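Local atomic coordinates of alginate lyase, family PL7 (Zobellia galactanivorans, PDB entry 3ZPY), a protein that probably cleaves the seaweed polysaccharide alginate as a lyase, this chain being the catalytic PL7 domain of a longer protein. Residues N106-D111 and E148-G153; S128-G133 and V209-E214; Y182-V187 and L195-S200. One frame throughout, in Å; residues are numbered along the deposited sequence. Where two conformers were deposited one is given.

Interaction 1: residues N106-D111 and E148-G153; sequences NQLPQD and ENQSSG
Leu108 and Gln150 set the frame of this contact, with the backbone N of Leu108 giving its hydrogen to the carbonyl O of Gln150 at 2.9 Å. Segments 106-111 and 148-153 run roughly antiparallel. A second backbone bond runs from Asn149 N to Pro109 O (2.9 Å). The C-H of Asn149 also points at Leu108 O, CA to O 3.1 Å. Asn149 has a left-handed backbone and turns the chain between these bonds.

The side chains of Leu108 and Gln150 lie alongside each other and point the same way, Leu108 CD1 being 4.0 Å from Gln150 CB. With Gln150 CG anti to the backbone N (chi1 -167°) and the chain extended beyond it, the amide lies along its own loop. There NE2 gives a hydrogen to Ser152 O at 2.8 Å, almost exactly in the amide plane, and another to Ser154 O, while OE1 accepts from Glu147 N. Both ends of the amide are thus satisfied, and its rotation is fixed. A bend at chi2 (75°) turns the Gln107 side chain toward the other segment, where its OE1 lies 3.3 Å from Ser151 CB. Further along, Gln110 CG rests on Glu148 CB at 3.6 Å, but the carboxylate leads away from this contact: its OE1 takes the N-H of Gly116. The carbonyls of Gln110 and Asp111 both accept from the guanidinium of Arg64.

Leu108 also touches Val155 and Leu119 of the facing sheet. The arrangement ties the end of strand 96-107, in one sheet, to the loop between strands 138-146 and 154-160 of the other, as expected at a loop end of the beta-jelly-roll sandwich of PL7 lyases.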
loop_
_atom_site.group_PDB
_atom_site.type_symbol
_atom_site.label_atom_id
_atom_site.label_comp_id
_atom_site.label_asym_id
_atom_site.label_seq_id
_atom_site.Cartn_x
_atom_site.Cartn_y
_atom_site.Cartn_z
ATOM N N ASN A 106 -4.558 -4.792 11.388
ATOM C CA ASN A 106 -5.291 -4.902 12.571
ATOM C C ASN A 106 -6.824 -4.825 12.377
ATOM O O ASN A 106 -7.537 -5.106 13.296
ATOM C CB ASN A 106 -4.868 -3.776 13.517
ATOM C CG ASN A 106 -3.354 -3.865 13.853
ATOM O OD1 ASN A 106 -2.908 -4.865 14.431
ATOM N ND2 ASN A 106 -2.571 -2.923 13.346
ATOM N N GLN A 107 -7.312 -4.430 11.195
ATOM C CA GLN A 107 -8.731 -4.246 10.979
ATOM C C GLN A 107 -8.925 -4.157 9.483
ATOM O O GLN A 107 -8.160 -3.461 8.804
ATOM C CB GLN A 107 -9.189 -2.874 11.587
ATOM C CG GLN A 107 -10.676 -2.628 11.490
ATOM C CD GLN A 107 -11.577 -3.399 12.455
ATOM O OE1 GLN A 107 -11.204 -3.851 13.474
ATOM N NE2 GLN A 107 -12.800 -3.409 12.155
ATOM N N LEU A 108 -9.972 -4.841 8.995
ATOM C CA LEU A 108 -10.397 -4.729 7.579
ATOM C C LEU A 108 -11.639 -3.840 7.510
ATOM O O LEU A 108 -12.455 -3.767 8.459
ATOM C CB LEU A 108 -10.779 -6.100 7.001
ATOM C CG LEU A 108 -9.575 -7.025 6.880
ATOM C CD1 LEU A 108 -10.053 -8.379 6.389
ATOM C CD2 LEU A 108 -8.433 -6.422 6.109
ATOM N N PRO A 109 -11.822 -3.165 6.339
ATOM C CA PRO A 109 -13.002 -2.366 6.104
ATOM C C PRO A 109 -14.137 -3.258 5.602
ATOM O O PRO A 109 -14.049 -4.517 5.705
ATOM C CB PRO A 109 -12.504 -1.344 5.082
ATOM C CG PRO A 109 -11.603 -2.236 4.187
ATOM C CD PRO A 109 -10.821 -3.033 5.255
ATOM N N GLN A 110 -15.211 -2.621 5.039
ATOM C CA GLN A 110 -16.380 -3.378 4.512
ATOM C C GLN A 110 -16.479 -2.959 3.063
ATOM O O GLN A 110 -16.559 -1.705 2.771
ATOM C CB GLN A 110 -17.597 -2.989 5.269
ATOM C CG GLN A 110 -18.902 -3.533 4.639
ATOM C CD GLN A 110 -20.074 -3.202 5.486
ATOM O OE1 GLN A 110 -19.931 -2.863 6.643
ATOM N NE2 GLN A 110 -21.262 -3.302 4.922
ATOM N N ASP A 111 -16.512 -3.950 2.172
ATOM C CA ASP A 111 -16.741 -3.725 0.725
ATOM C C ASP A 111 -17.961 -2.884 0.468
ATOM O O ASP A 111 -18.931 -2.857 1.257
ATOM C CB ASP A 111 -17.010 -5.094 0.079
ATOM C CG ASP A 111 -15.710 -5.974 -0.029
ATOM O OD1 ASP A 111 -14.630 -5.556 0.517
ATOM O OD2 ASP A 111 -15.887 -7.038 -0.711
ATOM N N GLU A 148 -16.190 -8.566 6.209
ATOM C CA GLU A 148 -16.424 -7.122 6.349
ATOM C C GLU A 148 -16.149 -6.744 7.821
ATOM O O GLU A 148 -16.548 -7.431 8.752
ATOM C CB GLU A 148 -17.826 -6.741 5.990
ATOM C CG GLU A 148 -18.926 -7.553 6.735
ATOM C CD GLU A 148 -19.252 -8.911 6.096
ATOM O OE1 GLU A 148 -18.440 -9.443 5.283
ATOM O OE2 GLU A 148 -20.348 -9.459 6.445
ATOM N N ASN A 149 -15.450 -5.624 7.978
ATOM C CA ASN A 149 -15.120 -5.147 9.385
ATOM C C ASN A 149 -14.427 -6.186 10.226
ATOM O O ASN A 149 -14.511 -6.052 11.475
ATOM C CB ASN A 149 -16.379 -4.571 10.049
ATOM C CG ASN A 149 -16.957 -3.507 9.159
ATOM O OD1 ASN A 149 -18.164 -3.513 8.933
ATOM N ND2 ASN A 149 -16.088 -2.571 8.725
ATOM N N GLN A 150 -13.682 -7.091 9.580
ATOM C CA GLN A 150 -12.985 -8.108 10.430
ATOM C C GLN A 150 -11.949 -7.482 11.383
ATOM O O GLN A 150 -11.072 -6.678 10.934
ATOM C CB GLN A 150 -12.335 -9.157 9.532
ATOM C CG GLN A 150 -11.893 -10.395 10.328
ATOM C CD GLN A 150 -11.396 -11.528 9.480
ATOM O OE1 GLN A 150 -11.675 -11.571 8.227
ATOM N NE2 GLN A 150 -10.664 -12.412 10.057
ATOM N N SER A 151 -11.998 -7.836 12.674
ATOM C CA SER A 151 -11.188 -7.270 13.695
ATOM C C SER A 151 -10.133 -8.236 14.259
ATOM O O SER A 151 -9.270 -7.851 15.049
ATOM C CB SER A 151 -12.143 -6.702 14.776
ATOM O OG SER A 151 -12.970 -7.763 15.232
ATOM N N SER A 152 -10.230 -9.531 13.925
ATOM C CA SER A 152 -9.276 -10.560 14.469
ATOM C C SER A 152 -9.405 -11.758 13.601
ATOM O O SER A 152 -10.362 -11.892 12.824
ATOM C CB SER A 152 -9.717 -10.876 15.853
ATOM O OG SER A 152 -10.926 -11.588 15.859
ATOM N N GLY A 153 -8.403 -12.621 13.667
ATOM C CA GLY A 153 -8.505 -13.959 13.118
ATOM C C GLY A 153 -7.957 -14.107 11.733
ATOM O O GLY A 153 -7.085 -13.371 11.253
#

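Interaction 2: residues S128-G133 and V209-E214; sequences SKNSDG and VDDLSE
Asp211 and Asn130, which lose the most surface to the contact, join two surface loops of the jelly roll, and each also forms an Asx turn in its own loop. Asn130 additionally opens the type I beta turn that runs to Gly133. Their flat ends slide past each other in opposite directions, amide and carboxylate planes only 19° apart. Asn130 ND2 gives a hydrogen to Asp211 O at 3.1 Å, on a lone pair. Val209 CG1 packs against the same nitrogen, Asn130 ND2, at 3.4 Å. Asn130 OD1 meanwhile takes the N-H of Asp132 and that of Val134.

The carboxylate of Asp211, its CG anti to the backbone N (chi1 172°), accepts from both loops. Its OD2 receives Ser131 N at 2.9 Å on the anti lone pair and the Ser131 hydroxyl from above the carboxylate plane. OD1 serves its own loop, with Ser213 OG on the syn lone pair and Ser213 N above the plane. Four donors therefore hold the group, which should favour its charged form. Asp132 OD2 and Asp210 OD2 stand 4.2 Å apart, two like charges that probably repel mildly. Beside them a water accepts from Asn130 ND2 and Asp211 N, and donates to Asp132 OD2 at 2.7 Å.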
loop_
_atom_site.group_PDB
_atom_site.type_symbol
_atom_site.label_atom_id
_atom_site.label_comp_id
_atom_site.label_asym_id
_atom_site.label_seq_id
_atom_site.Cartn_x
_atom_site.Cartn_y
_atom_site.Cartn_z
ATOM N N SER A 128 1.301 4.028 -16.412
ATOM C CA SER A 128 -0.030 3.841 -16.937
ATOM C C SER A 128 -0.044 3.263 -18.344
ATOM O O SER A 128 -0.961 2.481 -18.651
ATOM C CB SER A 128 -0.856 5.116 -16.862
ATOM O OG SER A 128 -0.160 6.154 -17.522
ATOM N N LYS A 129 0.939 3.638 -19.186
ATOM C CA LYS A 129 1.132 3.050 -20.516
ATOM C C LYS A 129 2.645 2.989 -20.717
ATOM O O LYS A 129 3.366 4.011 -20.586
ATOM C CB LYS A 129 0.403 3.835 -21.626
ATOM C CG LYS A 129 -0.784 3.060 -22.192
ATOM C CD LYS A 129 -1.675 3.883 -23.107
ATOM C CE LYS A 129 -2.973 3.118 -23.367
ATOM N NZ LYS A 129 -3.998 3.865 -24.167
ATOM N N ASN A 130 3.145 1.771 -20.948
ATOM C CA ASN A 130 4.583 1.608 -21.158
ATOM C C ASN A 130 4.948 1.956 -22.624
ATOM O O ASN A 130 4.058 2.346 -23.465
ATOM C CB ASN A 130 5.061 0.229 -20.671
ATOM C CG ASN A 130 4.816 -0.888 -21.689
ATOM O OD1 ASN A 130 4.207 -0.677 -22.765
ATOM N ND2 ASN A 130 5.316 -2.059 -21.400
ATOM N N SER A 131 6.215 1.825 -23.026
ATOM C CA SER A 131 6.510 2.318 -24.407
ATOM C C SER A 131 5.813 1.524 -25.559
ATOM O O SER A 131 5.834 1.957 -26.737
ATOM C CB SER A 131 8.022 2.384 -24.678
ATOM O OG SER A 131 8.586 1.080 -24.592
ATOM N N ASP A 132 5.248 0.345 -25.221
ATOM C CA ASP A 132 4.568 -0.515 -26.218
ATOM C C ASP A 132 3.047 -0.398 -26.084
ATOM O O ASP A 132 2.255 -1.145 -26.716
ATOM C CB ASP A 132 5.031 -1.994 -26.152
ATOM C CG ASP A 132 6.554 -2.153 -26.352
ATOM O OD1 ASP A 132 7.054 -1.685 -27.374
ATOM O OD2 ASP A 132 7.246 -2.724 -25.429
ATOM N N GLY A 133 2.652 0.605 -25.313
ATOM C CA GLY A 133 1.254 0.891 -25.040
ATOM C C GLY A 133 0.611 -0.059 -24.035
ATOM O O GLY A 133 -0.613 -0.082 -23.946
ATOM N N VAL A 209 5.802 -9.083 -20.205
ATOM C CA VAL A 209 5.664 -7.739 -20.844
ATOM C C VAL A 209 7.145 -7.367 -21.150
ATOM O O VAL A 209 8.052 -7.617 -20.317
ATOM C CB VAL A 209 5.144 -6.710 -19.808
ATOM C CG1 VAL A 209 5.354 -5.271 -20.356
ATOM C CG2 VAL A 209 3.682 -7.005 -19.417
ATOM N N ASP A 210 7.379 -6.757 -22.323
ATOM C CA ASP A 210 8.754 -6.397 -22.761
ATOM C C ASP A 210 9.371 -5.251 -21.987
ATOM O O ASP A 210 10.457 -5.367 -21.518
ATOM C CB ASP A 210 8.823 -6.132 -24.279
ATOM C CG ASP A 210 8.202 -7.233 -25.079
ATOM O OD1 ASP A 210 8.394 -8.430 -24.745
ATOM O OD2 ASP A 210 7.507 -6.887 -26.055
ATOM N N ASP A 211 8.638 -4.158 -21.853
ATOM C CA ASP A 211 9.175 -2.960 -21.249
ATOM C C ASP A 211 8.735 -2.947 -19.778
ATOM O O ASP A 211 7.623 -2.558 -19.421
ATOM C CB ASP A 211 8.674 -1.713 -22.016
ATOM C CG ASP A 211 9.049 -0.431 -21.315
ATOM O OD1 ASP A 211 9.975 -0.505 -20.455
ATOM O OD2 ASP A 211 8.429 0.627 -21.598
ATOM N N LEU A 212 9.667 -3.362 -18.912
ATOM C CA LEU A 212 9.395 -3.331 -17.482
ATOM C C LEU A 212 9.946 -2.066 -16.780
ATOM O O LEU A 212 10.328 -2.140 -15.593
ATOM C CB LEU A 212 9.969 -4.606 -16.826
ATOM C CG LEU A 212 9.402 -5.867 -17.464
ATOM C CD1 LEU A 212 9.956 -7.101 -16.725
ATOM C CD2 LEU A 212 7.865 -5.887 -17.459
ATOM N N SER A 213 10.084 -0.939 -17.485
ATOM C CA SER A 213 10.509 0.302 -16.856
ATOM C C SER A 213 9.395 1.020 -16.111
ATOM O O SER A 213 8.214 0.612 -16.122
ATOM C CB SER A 213 11.107 1.210 -17.934
ATOM O OG SER A 213 10.112 1.629 -18.866
ATOM N N GLU A 214 9.840 1.994 -15.325
ATOM C CA GLU A 214 8.946 3.005 -14.714
ATOM C C GLU A 214 8.104 2.467 -13.534
ATOM O O GLU A 214 6.949 2.837 -13.344
ATOM C CB GLU A 214 8.066 3.741 -15.737
ATOM C CG GLU A 214 8.861 4.412 -16.857
ATOM C CD GLU A 214 7.949 5.357 -17.569
ATOM O OE1 GLU A 214 7.810 6.524 -17.090
ATOM O OE2 GLU A 214 7.303 4.923 -18.527
HETATM O O HOH W 1 5.109 6.208 -19.582
HETATM O O HOH W 2 6.112 -4.002 -23.347
#

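Interaction 3: residues Y182-V187 and L195-S200; sequences YNCKLV and LFMNGS
This is an antiparallel strand pair from the beta hairpin of strands 182-189 and 192-197, in the seven-strand sheet of the sandwich, the second strand then turning into strand 200-206. Lys185 and Phe196 form a hydrogen-bonded pair, with Phe196 N to Lys185 O at 2.8 Å and Lys185 N to Phe196 O at 2.9 Å. Cys184 with Met197 and Leu186 with Leu195 are non-hydrogen-bonded pairs. Their side chains turn to the inside of the sandwich: Cys184 and Leu186 meet strand 117-125, and Leu195 meets Leu157 and Ile159. Met197 is modelled in two conformers.

On the other face Lys185 and Phe196 lie side by side. A bend in the lysine chain at chi3 (65°) brings CE over one face of the ring, 3.9 Å from its centroid, and NZ follows at 4.4 Å, only 5° off the ring normal. This is a CH-pi contact continued by a cation-pi one.

Past the strand, Asn198 is the second residue of the type I' turn from Met197 to Ser200. Its N donates to Asn183 O, and its side-chain OD1 accepts from Asn183 N at 2.8 Å, standing in for a backbone carbonyl. A water links Asn183 O to Gly199 N. The chemistry is two-sided: apolar groups and sulfur fill the core, while on the outer surface the ring's pi cloud would favour the ammonium charge lying over it.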
loop_
_atom_site.group_PDB
_atom_site.type_symbol
_atom_site.label_atom_id
_atom_site.label_comp_id
_atom_site.label_asym_id
_atom_site.label_seq_id
_atom_site.Cartn_x
_atom_site.Cartn_y
_atom_site.Cartn_z
ATOM N N TYR A 182 4.311 -9.920 10.224
ATOM C CA TYR A 182 4.965 -10.604 9.071
ATOM C C TYR A 182 6.132 -9.709 8.661
ATOM O O TYR A 182 5.969 -8.493 8.453
ATOM C CB TYR A 182 3.997 -10.729 7.891
ATOM C CG TYR A 182 2.889 -11.636 8.230
ATOM C CD1 TYR A 182 3.037 -13.021 8.178
ATOM C CD2 TYR A 182 1.631 -11.094 8.629
ATOM C CE1 TYR A 182 1.990 -13.866 8.493
ATOM C CE2 TYR A 182 0.562 -11.925 9.023
ATOM C CZ TYR A 182 0.752 -13.306 8.905
ATOM O OH TYR A 182 -0.286 -14.139 9.223
ATOM N N ASN A 183 7.280 -10.341 8.487
ATOM C CA ASN A 183 8.397 -9.682 7.816
ATOM C C ASN A 183 8.336 -9.891 6.311
ATOM O O ASN A 183 8.523 -11.053 5.848
ATOM C CB ASN A 183 9.741 -10.186 8.337
ATOM C CG ASN A 183 9.897 -9.910 9.837
ATOM O OD1 ASN A 183 9.669 -8.750 10.291
ATOM N ND2 ASN A 183 10.284 -10.922 10.618
ATOM N N CYS A 184 7.985 -8.837 5.552
ATOM C CA CYS A 184 7.657 -8.986 4.118
ATOM C C CYS A 184 8.843 -8.532 3.313
ATOM O O CYS A 184 9.548 -7.580 3.695
ATOM C CB CYS A 184 6.472 -8.076 3.749
ATOM S SG CYS A 184 4.987 -8.341 4.710
ATOM N N LYS A 185 9.100 -9.220 2.192
ATOM C CA LYS A 185 10.160 -8.836 1.271
ATOM C C LYS A 185 9.570 -8.956 -0.131
ATOM O O LYS A 185 9.259 -10.074 -0.564
ATOM C CB LYS A 185 11.388 -9.724 1.489
ATOM C CG LYS A 185 12.575 -9.352 0.584
ATOM C CD LYS A 185 13.873 -10.045 0.971
ATOM C CE LYS A 185 13.868 -11.521 0.815
ATOM N NZ LYS A 185 15.224 -12.180 0.862
ATOM N N LEU A 186 9.465 -7.840 -0.833
ATOM C CA LEU A 186 8.862 -7.777 -2.199
ATOM C C LEU A 186 9.994 -7.436 -3.147
ATOM O O LEU A 186 10.689 -6.416 -2.979
ATOM C CB LEU A 186 7.796 -6.715 -2.151
ATOM C CG LEU A 186 6.975 -6.584 -3.432
ATOM C CD1 LEU A 186 6.252 -7.883 -3.742
ATOM C CD2 LEU A 186 6.002 -5.404 -3.281
ATOM N N VAL A 187 10.241 -8.328 -4.099
ATOM C CA VAL A 187 11.417 -8.233 -4.988
ATOM C C VAL A 187 10.875 -8.173 -6.408
ATOM O O VAL A 187 10.035 -8.968 -6.784
ATOM C CB VAL A 187 12.362 -9.395 -4.811
ATOM C CG1 VAL A 187 13.599 -9.176 -5.694
ATOM C CG2 VAL A 187 12.869 -9.506 -3.316
ATOM N N LEU A 195 7.030 -12.184 -3.643
ATOM C CA LEU A 195 6.871 -11.878 -2.198
ATOM C C LEU A 195 7.368 -12.984 -1.374
ATOM O O LEU A 195 6.965 -14.124 -1.539
ATOM C CB LEU A 195 5.368 -11.632 -1.905
ATOM C CG LEU A 195 5.003 -11.256 -0.460
ATOM C CD1 LEU A 195 5.503 -9.880 -0.028
ATOM C CD2 LEU A 195 3.493 -11.343 -0.295
ATOM N N PHE A 196 8.186 -12.612 -0.365
ATOM C CA PHE A 196 8.559 -13.485 0.735
ATOM C C PHE A 196 7.817 -12.990 1.989
ATOM O O PHE A 196 7.679 -11.773 2.241
ATOM C CB PHE A 196 10.082 -13.423 1.042
ATOM C CG PHE A 196 10.990 -13.907 -0.099
ATOM C CD1 PHE A 196 11.316 -13.050 -1.185
ATOM C CD2 PHE A 196 11.676 -15.091 0.014
ATOM C CE1 PHE A 196 12.103 -13.543 -2.246
ATOM C CE2 PHE A 196 12.464 -15.586 -1.004
ATOM C CZ PHE A 196 12.699 -14.794 -2.096
ATOM N N MET A 197 7.400 -13.947 2.862
ATOM C CA MET A 197 6.727 -13.626 4.111
ATOM C C MET A 197 7.436 -14.466 5.148
ATOM O O MET A 197 7.474 -15.701 4.995
ATOM C CB MET A 197 5.243 -14.005 4.052
ATOM C CG MET A 197 4.384 -13.130 3.149
ATOM S SD MET A 197 4.391 -11.353 3.600
ATOM C CE MET A 197 2.847 -11.157 4.520
ATOM N N ASN A 198 8.003 -13.798 6.185
ATOM C CA ASN A 198 8.745 -14.517 7.212
ATOM C C ASN A 198 9.768 -15.473 6.653
ATOM O O ASN A 198 9.968 -16.555 7.202
ATOM C CB ASN A 198 7.822 -15.228 8.217
ATOM C CG ASN A 198 7.036 -14.235 9.038
ATOM O OD1 ASN A 198 7.413 -13.092 9.105
ATOM N ND2 ASN A 198 5.912 -14.672 9.612
ATOM N N GLY A 199 10.374 -15.031 5.537
ATOM C CA GLY A 199 11.487 -15.788 4.910
ATOM C C GLY A 199 11.113 -16.849 3.876
ATOM O O GLY A 199 11.996 -17.469 3.263
ATOM N N SER A 200 9.823 -17.102 3.705
ATOM C CA SER A 200 9.390 -18.081 2.724
ATOM C C SER A 200 8.888 -17.354 1.441
ATOM O O SER A 200 8.112 -16.413 1.539
ATOM C CB SER A 200 8.170 -18.875 3.317
ATOM O OG SER A 200 8.470 -19.751 4.417
HETATM O O HOH W 3 10.345 -12.467 4.260
#

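Interactions 1 and 2 lie on opposite sides of the chain's centre, with their centres 35 Å apart, and their segments alternate along the sequence. Interaction 3 is nested inside the loop that interaction 2 closes, its centre 26 Å away. Interactions 1 and 3 share a sheet, since strands 96-107 and 182-189 are neighbours in it, and their nearest atoms are about 7 Å apart. None of the three touches another. The sodium site of Thr35, Ala37 and Ile40 takes no residue from them. In PL7 lyases the substrate groove generally runs over the concave sheet, which here probably includes strand 117-125; interaction 3 reaches the other side of that strand across the sandwich interior.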